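Local coordinates for Sn-glycerol-3-phosphate ABC transporter substrate-binding protein UspB (Mycobacterium tuberculosis, PDB 4MFI) that probably binds glycerophosphocholine outside the membrane and hands it to an ABC transporter for import into the cell, at residues S49-A52 / E53-L56; D119-Q123 / V124-T128; I327-V330 / T331-T334; T336-F339 / S340-G344. One frame throughout, in Å; residues are numbered along the deposited sequence.

In the fold
All four contacts are local, each at a helix start, a helix end or the junction between two helices. Interaction 1 opens helix 50-63. Interaction 2 closes helix 118-124, interaction 3 joins helix 317-330 to helix 333-343, and interaction 4 ends the latter helix. Interaction 3 is the most buried and is mainly polar. The other three are partly buried and each has exposed residues. Interaction 1 has a buried glutamate on one side of the turn and an exposed arginine on the other, whereas interactions 2 and 4 lay aliphatic groups over aromatic rings. Leu56 packs on Val330 and Tyr338, so interaction 1 touches both 3 and 4. Val126 meets Ala328, which ties interaction 2 to 3.

Interaction 1 of 4, residues S49-A52 / E53-L56; sequences SSAA and EREL
Ser49 and Glu53 meet on the buried side of the first turn of helix 50-63, while Ser50, Ala51 and Arg54 meet on its outer side. The helix is the crossover of a beta-alpha-beta unit between the parallel strands 39-43 and 69-73. Ser49 sits at the N-cap position, and its carbonyl O accepts the first backbone bond, from Glu53 N at 2.9 Å. That bond runs nearly along the C=O axis. Arg54 N to Ser50 O, Glu55 N to Ala51 O and Leu56 N to Ala52 O continue the pattern.

The tight side belongs to Glu53. Glu53 CG is anti to the carbonyl carbon (chi1 -65°) and rests 3.2 Å from Ser49 O. The chain then runs on extended, bringing Glu53 CD to 3.9 Å from Ser49 OG. The carboxylate is bonded by His45 through OE1 and by Tyr150 and Ser43 through OE2. Ser49 OG turns to Pro46 O.

The outer side is looser. The Arg54 chain bends at chi3 (-59°) and folds back along the turn. One guanidinium face lies over Ser50 O and Ala51 CA, both offset toward the rim. Arg54 NH1 comes to 3.2 Å from Ser50 OG, and Arg54 NH2 to 3.6 Å from Ala51 CB. Glu55 turns away to a salt bridge with Arg59.

The buried carboxylate therefore has three side-chain partners, which probably offset the cost of burying its charge. At the exposed arginine, the flat cationic group lies against a backbone carbonyl, a contact probably helped by electrostatics.

Interaction 2 of 4, residues D119-Q123 / V124-T128; sequences DLFGQ and VGVDT
Phe121 meets Val126 and Thr128 where helix 118-124 ends and the chain turns back, in a Schellman-like C-cap with Gly125 at C'. Backbone bonds form the first group. Val124 N bonds to Leu120 O at 2.9 Å, the last regular helical bond here. Phe121 O then takes two donors. Gly125 N bonds to it weakly, and not to Gly122 O. Val126 N gives Phe121 O a straighter bond of 2.9 Å at 155°. This 6-to-1 bond closes the end of the helix. Phi of Gly125 is +81°, where a CB would press on the preceding carbonyl O.

Apolar contacts form the second group. Val126 CG2 approaches Phe121 CD1 obliquely at 4.0 Å, the usual apolar contact of the motif. The same valine packs on Ala328 of helix 317-330, and Leu120 touches Val321 and Leu324 there. The Phe121 ring also touches His145 and Val148 of strand 144-160.

A CH-pi contact is the third kind. Thr128 has CG2 anti to its carbonyl carbon, and this directs the methyl over one face of the Phe121 ring. Thr128 CG2 lies 4.0 Å from the centroid of the Phe121 ring and 29° off the ring normal. It is displaced toward one side, with Phe121 CD2 the nearest ring atom to Thr128 CG2 at 3.6 Å.

Interaction 3 of 4, residues I327-V330 / T331-T334; sequences IAFV and TNPT
This is a buried polar contact at a helix-to-helix junction, where Ile327 and Phe329 at the end of helix 317-330 meet Thr331 and Asn332 before helix 333-343. Asn332 is the N-cap of the second helix. Its OD1 accepts a bond from Asn335 N, so one residue closes the turn and starts the next helix.

Thr331 is the first residue to leave helical backbone angles, and it grips Ile327 O twice. Thr331 N reaches Ile327 O at 3.2 Å with a bent angle of 135°. Thr331 OG1 donates to Ile327 O at 2.8 Å from the opposite face of the carbonyl plane. The hydroxyl is placed there by a chi1 of 61°, between the backbone N and the carbonyl carbon. Thr331 OG1 is also bonded to Tyr131 OH, which links the turn to a neighbouring loop.

Asn332 N bonds to Phe329 O at 3.0 Å. The donor stands above the carbonyl plane and does not use a lone pair. Phe329 O is also bonded by Asn335 ND2. Around the turn, Val330 packs on Leu56 of helix 50-63 and on Leu309 of strand 307-310. The side chains of Phe329 and Asn332 lie side by side and point the same way. Ring and amide planes are 60° apart, and Asn332 ND2 sits 3.9 Å from Phe329 CD1.

Interaction 4 of 4, residues T336-F339 / S340-G344; sequences TAYF and SQQTG
The backbone of 336-343 is helical, with Ser340 N, Gln341 N and Gln342 N bonded to Thr336 O, Ala337 O and Tyr338 O, and the helix stops at Gly344, where phi turns positive. Two aromatic side chains then receive groups from one turn later.

Gln342 lies over one face of the Tyr338 ring, in a CH-pi contact. Gln342 CG lies 3.5 Å above that face of the Tyr338 ring, offset toward the rim, and its closest ring atom is Tyr338 CZ. The Gln342 chain bends at chi2 (-59°), which keeps its end near the ring; the amide plane lies 20° from the ring plane.

Thr343 lies over one face of the Phe339 ring. Thr343 CG2 sits over the centre of the Phe339 ring, 3.9 Å from its centroid, in a second CH-pi contact. Thr343 OG1 donates to Phe339 O at 2.7 Å, from above the carbonyl plane. The threonine thus holds both the backbone and the ring of the same residue. Thr343 N adds only a weak bond to that oxygen.

Gln341 lies along Ala337, and Gln341 CG is 3.2 Å from Ala337 O. The following loop is held to the helix by Thr336 OG1 to Val348 N, Ser340 OG to Tyr345 O and Thr343 OG1 to Tyr345 N.

The Tyr338 ring packs on Ala52, Glu55 and Leu56 of helix 50-63 and makes a cation-pi contact with Arg59. Phe339 meets Leu56 of that helix and the ring of Tyr150 in strand 144-160, while Ala337 and Gln341 touch helix 356-364, where Gln341 NE2 is bonded to Glu358 and, just before it, to Ser357.

Interaction 1 of 4, residues S49-A52 / E53-L56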
# COMPACT_ATOMS: atom_id res chain seq x y z
N SER A 49 -0.17 4.07 16.35
CA SER A 49 0.85 3.14 16.78
C SER A 49 1.93 3.73 17.67
O SER A 49 2.99 3.12 17.83
CB SER A 49 1.52 2.51 15.56
OG SER A 49 2.05 3.51 14.70
N SER A 50 1.68 4.89 18.27
CA SER A 50 2.71 5.52 19.09
C SER A 50 3.18 4.63 20.25
O SER A 50 4.37 4.57 20.54
CB SER A 50 2.27 6.90 19.60
OG SER A 50 1.24 6.80 20.56
N ALA A 51 2.25 3.92 20.90
CA ALA A 51 2.63 2.99 21.96
C ALA A 51 3.54 1.86 21.45
O ALA A 51 4.52 1.50 22.09
CB ALA A 51 1.40 2.41 22.65
N ALA A 52 3.20 1.30 20.29
CA ALA A 52 4.02 0.25 19.70
C ALA A 52 5.40 0.78 19.33
O ALA A 52 6.41 0.10 19.50
CB ALA A 52 3.34 -0.36 18.50
N GLU A 53 5.43 2.01 18.81
CA GLU A 53 6.70 2.64 18.45
C GLU A 53 7.57 2.92 19.68
O GLU A 53 8.79 2.71 19.65
CB GLU A 53 6.45 3.92 17.65
CG GLU A 53 5.80 3.65 16.30
CD GLU A 53 5.58 4.90 15.48
OE1 GLU A 53 5.15 5.92 16.06
OE2 GLU A 53 5.82 4.86 14.25
N ARG A 54 6.96 3.38 20.77
CA ARG A 54 7.71 3.58 22.00
C ARG A 54 8.28 2.26 22.54
O ARG A 54 9.39 2.23 23.08
CB ARG A 54 6.86 4.27 23.07
CG ARG A 54 6.60 5.74 22.77
CD ARG A 54 5.92 6.44 23.94
NE ARG A 54 4.65 5.81 24.29
CZ ARG A 54 3.47 6.18 23.78
NH1 ARG A 54 3.40 7.16 22.90
NH2 ARG A 54 2.37 5.55 24.17
N GLU A 55 7.53 1.18 22.37
CA GLU A 55 8.02 -0.13 22.79
C GLU A 55 9.21 -0.56 21.94
O GLU A 55 10.20 -1.07 22.46
CB GLU A 55 6.89 -1.18 22.72
CG GLU A 55 7.36 -2.63 22.86
CD GLU A 55 7.96 -2.96 24.21
OE1 GLU A 55 7.67 -2.25 25.20
OE2 GLU A 55 8.73 -3.95 24.29
N LEU A 56 9.13 -0.35 20.63
CA LEU A 56 10.23 -0.71 19.74
C LEU A 56 11.48 0.12 20.05
O LEU A 56 12.60 -0.39 20.02
CB LEU A 56 9.82 -0.55 18.28
CG LEU A 56 8.75 -1.54 17.81
CD1 LEU A 56 8.35 -1.28 16.37
CD2 LEU A 56 9.25 -2.98 17.99

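Interaction 2 of 4, residues D119-Q123 / V124-T128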
# COMPACT_ATOMS: atom_id res chain seq x y z
N ASP A 119 24.91 0.36 0.17
CA ASP A 119 26.23 0.23 0.78
C ASP A 119 26.11 0.07 2.29
O ASP A 119 26.76 -0.79 2.88
CB ASP A 119 27.10 1.45 0.45
CG ASP A 119 27.62 1.42 -0.98
OD1 ASP A 119 27.50 0.36 -1.63
OD2 ASP A 119 28.14 2.45 -1.45
N LEU A 120 25.25 0.87 2.90
CA LEU A 120 25.00 0.76 4.34
C LEU A 120 24.39 -0.59 4.74
O LEU A 120 24.76 -1.14 5.78
CB LEU A 120 24.13 1.93 4.84
CG LEU A 120 24.81 3.29 4.96
CD1 LEU A 120 23.78 4.41 5.07
CD2 LEU A 120 25.73 3.31 6.17
N PHE A 121 23.47 -1.11 3.93
CA PHE A 121 22.93 -2.45 4.15
C PHE A 121 24.06 -3.46 4.34
O PHE A 121 24.06 -4.27 5.27
CB PHE A 121 22.09 -2.92 2.95
CG PHE A 121 20.71 -2.31 2.84
CD1 PHE A 121 20.10 -1.69 3.93
CD2 PHE A 121 20.01 -2.39 1.64
CE1 PHE A 121 18.82 -1.15 3.80
CE2 PHE A 121 18.74 -1.87 1.52
CZ PHE A 121 18.14 -1.24 2.60
N GLY A 122 25.04 -3.40 3.44
CA GLY A 122 26.13 -4.36 3.44
C GLY A 122 27.13 -4.11 4.55
O GLY A 122 27.80 -5.03 5.00
N GLN A 123 27.25 -2.85 4.98
CA GLN A 123 28.19 -2.48 6.03
C GLN A 123 27.67 -2.92 7.39
O GLN A 123 28.42 -3.46 8.22
CB GLN A 123 28.41 -0.96 6.01
CG GLN A 123 29.26 -0.42 7.16
CD GLN A 123 29.44 1.08 7.09
OE1 GLN A 123 29.27 1.70 6.04
NE2 GLN A 123 29.77 1.69 8.23
N VAL A 124 26.37 -2.72 7.61
CA VAL A 124 25.71 -3.01 8.87
C VAL A 124 25.29 -4.49 8.93
O VAL A 124 25.05 -5.05 10.00
CB VAL A 124 24.51 -2.03 9.08
CG1 VAL A 124 23.66 -2.41 10.29
CG2 VAL A 124 25.03 -0.60 9.23
N GLY A 125 25.23 -5.13 7.76
CA GLY A 125 24.86 -6.54 7.70
C GLY A 125 23.36 -6.79 7.76
O GLY A 125 22.91 -7.74 8.41
N VAL A 126 22.59 -5.93 7.11
CA VAL A 126 21.14 -6.12 7.06
C VAL A 126 20.81 -7.33 6.19
O VAL A 126 21.32 -7.47 5.07
CB VAL A 126 20.45 -4.86 6.50
CG1 VAL A 126 18.94 -5.07 6.41
CG2 VAL A 126 20.78 -3.64 7.36
N ASP A 127 19.97 -8.22 6.71
CA ASP A 127 19.58 -9.43 5.98
C ASP A 127 18.49 -9.08 4.97
O ASP A 127 17.31 -9.38 5.17
CB ASP A 127 19.11 -10.50 6.96
CG ASP A 127 18.91 -11.86 6.30
OD1 ASP A 127 19.26 -12.00 5.11
OD2 ASP A 127 18.41 -12.78 6.98
N THR A 128 18.89 -8.45 3.87
CA THR A 128 17.94 -7.93 2.89
C THR A 128 17.12 -9.00 2.19
O THR A 128 15.97 -8.76 1.82
CB THR A 128 18.64 -7.06 1.84
OG1 THR A 128 19.68 -7.83 1.21
CG2 THR A 128 19.23 -5.82 2.49

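Interaction 3 of 4, residues I327-V330 / T331-T334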
# COMPACT_ATOMS: atom_id res chain seq x y z
N ILE A 327 16.60 1.54 11.96
CA ILE A 327 15.64 1.06 10.97
C ILE A 327 15.69 -0.45 10.84
O ILE A 327 14.65 -1.11 10.82
CB ILE A 327 15.89 1.71 9.60
CG1 ILE A 327 15.52 3.20 9.64
CG2 ILE A 327 15.08 1.02 8.51
CD1 ILE A 327 15.95 3.94 8.40
N ALA A 328 16.90 -1.01 10.75
CA ALA A 328 17.06 -2.45 10.61
C ALA A 328 16.55 -3.19 11.85
O ALA A 328 15.97 -4.27 11.75
CB ALA A 328 18.51 -2.81 10.33
N PHE A 329 16.76 -2.60 13.02
CA PHE A 329 16.33 -3.24 14.25
C PHE A 329 14.81 -3.28 14.38
O PHE A 329 14.22 -4.32 14.66
CB PHE A 329 16.95 -2.57 15.48
CG PHE A 329 16.53 -3.19 16.78
CD1 PHE A 329 17.18 -4.30 17.27
CD2 PHE A 329 15.46 -2.66 17.49
CE1 PHE A 329 16.78 -4.89 18.47
CE2 PHE A 329 15.06 -3.24 18.68
CZ PHE A 329 15.72 -4.35 19.17
N VAL A 330 14.15 -2.14 14.16
CA VAL A 330 12.71 -2.09 14.38
C VAL A 330 11.93 -2.86 13.31
O VAL A 330 10.75 -3.15 13.50
CB VAL A 330 12.17 -0.65 14.54
CG1 VAL A 330 12.87 0.05 15.70
CG2 VAL A 330 12.31 0.15 13.24
N THR A 331 12.61 -3.21 12.21
CA THR A 331 12.00 -4.04 11.17
C THR A 331 12.62 -5.44 11.13
O THR A 331 12.53 -6.14 10.11
CB THR A 331 12.08 -3.39 9.77
OG1 THR A 331 13.45 -3.19 9.40
CG2 THR A 331 11.33 -2.06 9.75
N ASN A 332 13.23 -5.86 12.23
CA ASN A 332 13.74 -7.23 12.32
C ASN A 332 12.55 -8.21 12.47
O ASN A 332 11.41 -7.77 12.63
CB ASN A 332 14.87 -7.37 13.36
CG ASN A 332 14.38 -7.47 14.81
OD1 ASN A 332 13.21 -7.69 15.09
ND2 ASN A 332 15.33 -7.36 15.75
N PRO A 333 12.80 -9.53 12.37
CA PRO A 333 11.63 -10.43 12.34
C PRO A 333 10.74 -10.36 13.58
O PRO A 333 9.51 -10.29 13.44
CB PRO A 333 12.27 -11.81 12.20
CG PRO A 333 13.53 -11.54 11.46
CD PRO A 333 14.04 -10.23 11.99
N THR A 334 11.34 -10.36 14.76
CA THR A 334 10.61 -10.24 16.02
C THR A 334 9.81 -8.93 16.07
O THR A 334 8.63 -8.90 16.45
CB THR A 334 11.59 -10.24 17.21
OG1 THR A 334 12.24 -11.51 17.29
CG2 THR A 334 10.88 -9.96 18.51

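Interaction 4 of 4, residues T336-F339 / S340-G344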
# COMPACT_ATOMS: atom_id res chain seq x y z
N THR A 336 8.98 -6.62 13.59
CA THR A 336 7.93 -6.40 12.61
C THR A 336 6.70 -7.27 12.94
O THR A 336 5.57 -6.84 12.73
CB THR A 336 8.41 -6.62 11.15
OG1 THR A 336 7.41 -6.11 10.25
CG2 THR A 336 8.66 -8.09 10.84
N ALA A 337 6.93 -8.46 13.48
CA ALA A 337 5.82 -9.29 13.94
C ALA A 337 5.04 -8.58 15.04
O ALA A 337 3.81 -8.50 14.99
CB ALA A 337 6.33 -10.64 14.43
N TYR A 338 5.76 -8.04 16.01
CA TYR A 338 5.14 -7.26 17.08
C TYR A 338 4.36 -6.06 16.55
O TYR A 338 3.20 -5.85 16.93
CB TYR A 338 6.19 -6.80 18.10
CG TYR A 338 5.65 -5.80 19.09
CD1 TYR A 338 4.87 -6.20 20.16
CD2 TYR A 338 5.92 -4.44 18.95
CE1 TYR A 338 4.36 -5.28 21.07
CE2 TYR A 338 5.43 -3.51 19.85
CZ TYR A 338 4.65 -3.94 20.90
OH TYR A 338 4.16 -3.01 21.79
N PHE A 339 4.99 -5.29 15.67
CA PHE A 339 4.33 -4.12 15.09
C PHE A 339 3.04 -4.52 14.38
O PHE A 339 2.00 -3.86 14.53
CB PHE A 339 5.29 -3.40 14.13
CG PHE A 339 4.80 -2.05 13.68
CD1 PHE A 339 4.85 -0.96 14.54
CD2 PHE A 339 4.33 -1.86 12.39
CE1 PHE A 339 4.42 0.29 14.13
CE2 PHE A 339 3.89 -0.61 11.97
CZ PHE A 339 3.94 0.47 12.85
N SER A 340 3.11 -5.61 13.61
CA SER A 340 1.95 -6.14 12.90
C SER A 340 0.82 -6.52 13.86
O SER A 340 -0.34 -6.18 13.62
CB SER A 340 2.36 -7.36 12.07
OG SER A 340 1.23 -7.96 11.46
N GLN A 341 1.15 -7.23 14.93
CA GLN A 341 0.15 -7.65 15.90
C GLN A 341 -0.53 -6.46 16.58
O GLN A 341 -1.71 -6.53 16.92
CB GLN A 341 0.79 -8.55 16.96
CG GLN A 341 1.27 -9.87 16.41
CD GLN A 341 2.37 -10.50 17.25
OE1 GLN A 341 2.56 -10.15 18.42
NE2 GLN A 341 3.09 -11.44 16.66
N GLN A 342 0.22 -5.38 16.76
CA GLN A 342 -0.30 -4.21 17.45
C GLN A 342 -1.11 -3.26 16.56
O GLN A 342 -1.96 -2.53 17.06
CB GLN A 342 0.85 -3.43 18.10
CG GLN A 342 1.53 -4.18 19.23
CD GLN A 342 0.56 -4.54 20.34
OE1 GLN A 342 -0.17 -3.68 20.84
NE2 GLN A 342 0.55 -5.81 20.72
N THR A 343 -0.85 -3.29 15.25
CA THR A 343 -1.36 -2.25 14.35
C THR A 343 -2.23 -2.74 13.20
O THR A 343 -3.02 -1.97 12.66
CB THR A 343 -0.20 -1.48 13.69
OG1 THR A 343 0.54 -2.38 12.85
CG2 THR A 343 0.73 -0.88 14.73
N GLY A 344 -2.05 -3.99 12.79
CA GLY A 344 -2.76 -4.50 11.63
C GLY A 344 -2.00 -4.36 10.33
O GLY A 344 -2.45 -4.86 9.30